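Local coordinates for protein alpha,alpha-trehalose-phosphate synthase (UDP-forming) (Burkholderia xenovorans, PDB 5HXA) that is a family 20 glycosyltransferase with the GT-B architecture, in which two Rossmann-like domains face each other across a cleft, at residues L266-D271 with A356-S361; V300-I305 with T340-L345. All blocks are in the same frame, centred on the assembly; numbering follows the deposited sequence.

How the contacts relate
Contacts 1 and 2 lie in the same Rossmann-like half of the enzyme, their centres about 10 Å apart, and share its six-stranded parallel sheet. Contact 2 pairs one edge strand, 342-345, with 300-305; the next strand inward, 265-270, belongs to contact 1. The chain then leaves 342-345 through helix 351-359, which packs on the sheet face carrying L266 and M268 and leads into strand 363-366 on the far side of 265-270. Between the contacts the S269 carbonyl O lies 2.9 Å from I305 N and S269 OG 2.6 Å from Q304 OE1, both probable hydrogen bonds, while L266 CD1 packs 3.5 Å from V303 CG2.

Contact 1 (L266-D271 with A356-S361); sequences LIMSVD and ALFRQS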
loop_
_atom_site.group_PDB
_atom_site.type_symbol
_atom_site.label_atom_id
_atom_site.label_comp_id
_atom_site.label_asym_id
_atom_site.label_seq_id
_atom_site.Cartn_x
_atom_site.Cartn_y
_atom_site.Cartn_z
ATOM N N LEU A 266 -28.054 1.153 -20.236
ATOM C CA LEU A 266 -26.635 1.144 -20.586
ATOM C C LEU A 266 -25.791 1.620 -19.408
ATOM O O LEU A 266 -25.980 2.740 -18.919
ATOM C CB LEU A 266 -26.390 2.037 -21.808
ATOM C CG LEU A 266 -24.951 2.373 -22.204
ATOM C CD1 LEU A 266 -24.171 1.095 -22.469
ATOM C CD2 LEU A 266 -24.954 3.282 -23.439
ATOM N N ILE A 267 -24.854 0.782 -18.968
ATOM C CA ILE A 267 -23.831 1.171 -17.998
ATOM C C ILE A 267 -22.552 1.441 -18.773
ATOM O O ILE A 267 -22.071 0.571 -19.500
ATOM C CB ILE A 267 -23.593 0.084 -16.941
ATOM C CG1 ILE A 267 -24.897 -0.304 -16.240
ATOM C CG2 ILE A 267 -22.560 0.575 -15.911
ATOM C CD1 ILE A 267 -24.752 -1.558 -15.358
ATOM N N MET A 268 -22.000 2.638 -18.634
ATOM C CA MET A 268 -20.848 3.044 -19.419
ATOM C C MET A 268 -19.632 3.183 -18.512
ATOM O O MET A 268 -19.696 3.837 -17.465
ATOM C CB MET A 268 -21.138 4.357 -20.151
ATOM C CG MET A 268 -19.947 4.936 -20.861
ATOM S SD MET A 268 -19.518 3.902 -22.273
ATOM C CE MET A 268 -20.912 4.227 -23.349
ATOM N N SER A 269 -18.522 2.586 -18.934
ATOM C CA SER A 269 -17.274 2.593 -18.185
ATOM C C SER A 269 -16.154 2.880 -19.172
ATOM O O SER A 269 -16.035 2.195 -20.195
ATOM C CB SER A 269 -17.092 1.242 -17.469
ATOM O OG SER A 269 -15.825 1.121 -16.866
ATOM N N VAL A 270 -15.370 3.928 -18.918
ATOM C CA VAL A 270 -14.310 4.347 -19.834
ATOM C C VAL A 270 -13.050 4.577 -19.007
ATOM O O VAL A 270 -13.061 5.393 -18.079
ATOM C CB VAL A 270 -14.687 5.628 -20.609
ATOM C CG1 VAL A 270 -13.563 6.036 -21.568
ATOM C CG2 VAL A 270 -16.011 5.455 -21.362
ATOM N N ASP A 271 -11.973 3.858 -19.319
ATOM C CA ASP A 271 -10.727 4.170 -18.650
ATOM C C ASP A 271 -9.573 3.531 -19.397
ATOM O O ASP A 271 -9.717 2.587 -20.174
ATOM C CB ASP A 271 -10.734 3.748 -17.166
ATOM C CG ASP A 271 -10.729 4.955 -16.205
ATOM O OD1 ASP A 271 -9.980 5.925 -16.453
ATOM O OD2 ASP A 271 -11.478 4.945 -15.202
ATOM N N ALA A 356 -21.002 12.680 -25.993
ATOM C CA ALA A 356 -22.298 12.264 -26.520
ATOM C C ALA A 356 -22.627 10.825 -26.137
ATOM O O ALA A 356 -23.794 10.499 -25.889
ATOM C CB ALA A 356 -22.313 12.434 -28.042
ATOM N N LEU A 357 -21.618 9.947 -26.086
ATOM C CA LEU A 357 -21.861 8.579 -25.638
ATOM C C LEU A 357 -22.220 8.539 -24.156
ATOM O O LEU A 357 -23.116 7.788 -23.759
ATOM C CB LEU A 357 -20.641 7.689 -25.924
ATOM C CG LEU A 357 -20.191 7.575 -27.390
ATOM C CD1 LEU A 357 -18.943 6.696 -27.489
ATOM C CD2 LEU A 357 -21.302 7.019 -28.281
ATOM N N PHE A 358 -21.525 9.332 -23.320
ATOM C CA PHE A 358 -21.919 9.459 -21.912
ATOM C C PHE A 358 -23.384 9.879 -21.789
ATOM O O PHE A 358 -24.133 9.348 -20.960
ATOM C CB PHE A 358 -21.044 10.498 -21.187
ATOM C CG PHE A 358 -19.617 10.066 -20.923
ATOM C CD1 PHE A 358 -19.283 8.731 -20.758
ATOM C CD2 PHE A 358 -18.605 11.028 -20.808
ATOM C CE1 PHE A 358 -17.967 8.353 -20.497
ATOM C CE2 PHE A 358 -17.277 10.656 -20.560
ATOM C CZ PHE A 358 -16.964 9.313 -20.399
ATOM N N ARG A 359 -23.799 10.852 -22.602
ATOM C CA ARG A 359 -25.167 11.357 -22.546
ATOM C C ARG A 359 -26.195 10.270 -22.854
ATOM O O ARG A 359 -27.340 10.356 -22.401
ATOM C CB ARG A 359 -25.308 12.522 -23.528
ATOM C CG ARG A 359 -26.616 13.314 -23.446
ATOM C CD ARG A 359 -26.447 14.579 -24.275
ATOM N NE ARG A 359 -27.593 15.484 -24.281
ATOM C CZ ARG A 359 -27.685 16.579 -23.531
ATOM N NH1 ARG A 359 -26.713 16.903 -22.672
ATOM N NH2 ARG A 359 -28.760 17.346 -23.629
ATOM N N GLN A 360 -25.813 9.249 -23.628
ATOM C CA GLN A 360 -26.709 8.134 -23.927
ATOM C C GLN A 360 -26.764 7.090 -22.817
ATOM O O GLN A 360 -27.573 6.164 -22.912
ATOM C CB GLN A 360 -26.285 7.439 -25.233
ATOM C CG GLN A 360 -26.565 8.260 -26.465
ATOM C CD GLN A 360 -28.029 8.617 -26.574
ATOM O OE1 GLN A 360 -28.897 7.745 -26.476
ATOM N NE2 GLN A 360 -28.319 9.908 -26.732
ATOM N N SER A 361 -25.934 7.209 -21.782
ATOM C CA SER A 361 -25.736 6.141 -20.808
ATOM C C SER A 361 -26.477 6.437 -19.510
ATOM O O SER A 361 -26.256 7.484 -18.890
ATOM C CB SER A 361 -24.247 5.956 -20.512
ATOM O OG SER A 361 -23.511 5.756 -21.717
#
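L357 meets strand 265-270 through M268, whose methyl CE lies 4.3 Å from L357 CB. The thioether gets there by bending: chi2 and chi3 are both near 70°, turning the chain so that CE reaches L357. One residue on, F358 offers the edge of its ring, its side chain crossing that of M268 at about a right angle. M268 CG sits in the ring plane 3.9 Å from F358 CD1, and V270 CG2 touches the neighbouring edge atom CE1 at 3.6 Å, so two alternate strand residues, both directed at the helix, line one edge of the ring. Q360 adds backbone rather than side chain, its carbonyl O lying 3.9 Å from L266 CD2. S361, where the chain has turned toward strand 363-366, comes closest to the strand. Its OG is hemmed in by carbon, 3.2 Å from M268 CB and 3.3 Å from L266 CD2, with M268 CE also near. The hydroxyl donates back to L357 O at 2.9 Å from a position tilted 31° out of the carbonyl plane, a bond that ties S361 to L357 in the helix. Between these two segments the helix and strand 265-270 meet by apolar fit, with no hydrogen bond linking them: the S361 hydroxyl spends its proton within its own segment, and the edges of strand 265-270 remain engaged by strands 300-305 and 363-366.

Contact 2 (V300-I305 with T340-L345); sequences VSLVQI and TPIQYL
A water bridges S301, T340 and Q343 beside the start of strand 300-305 and just ahead of strand 342-345. It lies 2.7 Å from S301 OG, donates to T340 O, also at 2.7 Å, and accepts from Q343 NE2, though that last distance is doubtfully short. Q343 reaches it with a chain extended beyond CG (chi2 -179°). From here a regular parallel ladder runs on: L302 N bonds P341 O at 2.9 Å, nearly straight at 174°, and Q343 N returns to L302 O at 2.8 Å. Q304 repeats the pattern, its N donating to Q343 O and its O accepting from L345 N. The same carbonyls receive CA-H contacts, the shortest from I342 CA to L302 O at 3.3 Å. Paired side chains alternate between faces. L302 and I342 run alongside each other in the same direction, L302 CD2 4.1 Å from I342 CG1; on the reverse, V303 CG1 meets L345 CD1 at 4.0 Å. This is the strand pair of a beta-alpha-beta unit whose connecting helix, 314-334, packs I330 on I342 and bonds Y344 OH through E324, while F286 of helix 279-292 covers both L302 and I342 and strand 265-270 flanks 300-305 on its inner edge.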
loop_
_atom_site.group_PDB
_atom_site.type_symbol
_atom_site.label_atom_id
_atom_site.label_comp_id
_atom_site.label_asym_id
_atom_site.label_seq_id
_atom_site.Cartn_x
_atom_site.Cartn_y
_atom_site.Cartn_z
ATOM N N VAL A 300 -29.961 -4.956 -19.498
ATOM C CA VAL A 300 -28.877 -4.027 -19.210
ATOM C C VAL A 300 -27.636 -4.572 -19.894
ATOM O O VAL A 300 -27.469 -5.786 -20.022
ATOM C CB VAL A 300 -28.646 -3.863 -17.689
ATOM C CG1 VAL A 300 -28.266 -5.207 -17.049
ATOM C CG2 VAL A 300 -27.557 -2.808 -17.413
ATOM N N SER A 301 -26.766 -3.669 -20.345
ATOM C CA SER A 301 -25.451 -4.050 -20.828
ATOM C C SER A 301 -24.397 -3.141 -20.225
ATOM O O SER A 301 -24.657 -1.976 -19.906
ATOM C CB SER A 301 -25.348 -3.970 -22.356
ATOM O OG SER A 301 -26.374 -4.718 -22.972
ATOM N N LEU A 302 -23.196 -3.683 -20.095
ATOM C CA LEU A 302 -22.029 -2.919 -19.687
ATOM C C LEU A 302 -21.155 -2.687 -20.910
ATOM O O LEU A 302 -20.672 -3.645 -21.520
ATOM C CB LEU A 302 -21.246 -3.662 -18.609
ATOM C CG LEU A 302 -19.880 -3.085 -18.254
ATOM C CD1 LEU A 302 -20.027 -1.671 -17.639
ATOM C CD2 LEU A 302 -19.171 -4.041 -17.299
ATOM N N VAL A 303 -20.935 -1.423 -21.263
ATOM C CA VAL A 303 -19.948 -1.087 -22.278
ATOM C C VAL A 303 -18.689 -0.632 -21.552
ATOM O O VAL A 303 -18.742 0.272 -20.711
ATOM C CB VAL A 303 -20.462 -0.010 -23.246
ATOM C CG1 VAL A 303 -19.318 0.504 -24.112
ATOM C CG2 VAL A 303 -21.560 -0.591 -24.145
ATOM N N GLN A 304 -17.567 -1.287 -21.843
ATOM C CA GLN A 304 -16.260 -0.885 -21.333
ATOM C C GLN A 304 -15.424 -0.443 -22.517
ATOM O O GLN A 304 -15.076 -1.261 -23.375
ATOM C CB GLN A 304 -15.549 -2.022 -20.599
ATOM C CG GLN A 304 -14.098 -1.651 -20.238
ATOM C CD GLN A 304 -14.059 -0.640 -19.089
ATOM O OE1 GLN A 304 -14.618 -0.891 -18.022
ATOM N NE2 GLN A 304 -13.430 0.511 -19.316
ATOM N N ILE A 305 -15.097 0.841 -22.560
ATOM C CA ILE A 305 -14.143 1.380 -23.516
ATOM C C ILE A 305 -12.803 1.485 -22.805
ATOM O O ILE A 305 -12.701 2.123 -21.750
ATOM C CB ILE A 305 -14.611 2.743 -24.052
ATOM C CG1 ILE A 305 -15.909 2.549 -24.853
ATOM C CG2 ILE A 305 -13.525 3.381 -24.898
ATOM C CD1 ILE A 305 -16.676 3.833 -25.083
ATOM N N THR A 340 -25.225 -9.675 -25.478
ATOM C CA THR A 340 -23.878 -9.787 -24.931
ATOM C C THR A 340 -23.764 -8.917 -23.685
ATOM O O THR A 340 -23.807 -7.681 -23.801
ATOM C CB THR A 340 -22.838 -9.364 -25.968
ATOM O OG1 THR A 340 -23.036 -10.106 -27.178
ATOM C CG2 THR A 340 -21.427 -9.624 -25.428
ATOM N N PRO A 341 -23.624 -9.501 -22.486
ATOM C CA PRO A 341 -23.650 -8.680 -21.255
ATOM C C PRO A 341 -22.593 -7.585 -21.197
ATOM O O PRO A 341 -22.909 -6.453 -20.815
ATOM C CB PRO A 341 -23.436 -9.727 -20.146
ATOM C CG PRO A 341 -24.068 -10.970 -20.708
ATOM C CD PRO A 341 -23.693 -10.944 -22.186
ATOM N N ILE A 342 -21.346 -7.898 -21.535
ATOM C CA ILE A 342 -20.232 -6.952 -21.480
ATOM C C ILE A 342 -19.733 -6.725 -22.901
ATOM O O ILE A 342 -19.241 -7.657 -23.548
ATOM C CB ILE A 342 -19.085 -7.468 -20.595
ATOM C CG1 ILE A 342 -19.567 -7.679 -19.152
ATOM C CG2 ILE A 342 -17.886 -6.508 -20.667
ATOM C CD1 ILE A 342 -18.462 -8.217 -18.216
ATOM N N GLN A 343 -19.853 -5.499 -23.382
ATOM C CA GLN A 343 -19.303 -5.113 -24.670
ATOM C C GLN A 343 -18.002 -4.384 -24.408
ATOM O O GLN A 343 -18.008 -3.222 -23.992
ATOM C CB GLN A 343 -20.267 -4.223 -25.449
ATOM C CG GLN A 343 -21.460 -4.955 -26.009
ATOM C CD GLN A 343 -22.347 -4.019 -26.774
ATOM O OE1 GLN A 343 -21.959 -3.486 -27.817
ATOM N NE2 GLN A 343 -23.526 -3.779 -26.246
ATOM N N TYR A 344 -16.898 -5.060 -24.668
ATOM C CA TYR A 344 -15.565 -4.548 -24.399
ATOM C C TYR A 344 -14.961 -4.058 -25.708
ATOM O O TYR A 344 -14.940 -4.798 -26.696
ATOM C CB TYR A 344 -14.718 -5.659 -23.776
ATOM C CG TYR A 344 -13.216 -5.458 -23.784
ATOM C CD1 TYR A 344 -12.616 -4.495 -22.979
ATOM C CD2 TYR A 344 -12.396 -6.263 -24.574
ATOM C CE1 TYR A 344 -11.226 -4.326 -22.975
ATOM C CE2 TYR A 344 -11.010 -6.105 -24.579
ATOM C CZ TYR A 344 -10.436 -5.138 -23.771
ATOM O OH TYR A 344 -9.069 -4.987 -23.776
ATOM N N LEU A 345 -14.493 -2.807 -25.722
ATOM C CA LEU A 345 -13.935 -2.197 -26.929
ATOM C C LEU A 345 -12.579 -1.588 -26.605
ATOM O O LEU A 345 -12.473 -0.716 -25.733
ATOM C CB LEU A 345 -14.872 -1.124 -27.506
ATOM C CG LEU A 345 -16.246 -1.578 -28.014
ATOM C CD1 LEU A 345 -17.245 -1.537 -26.894
ATOM C CD2 LEU A 345 -16.711 -0.686 -29.149
HETATM O O HOH W 1 -24.938 -5.551 -25.091
#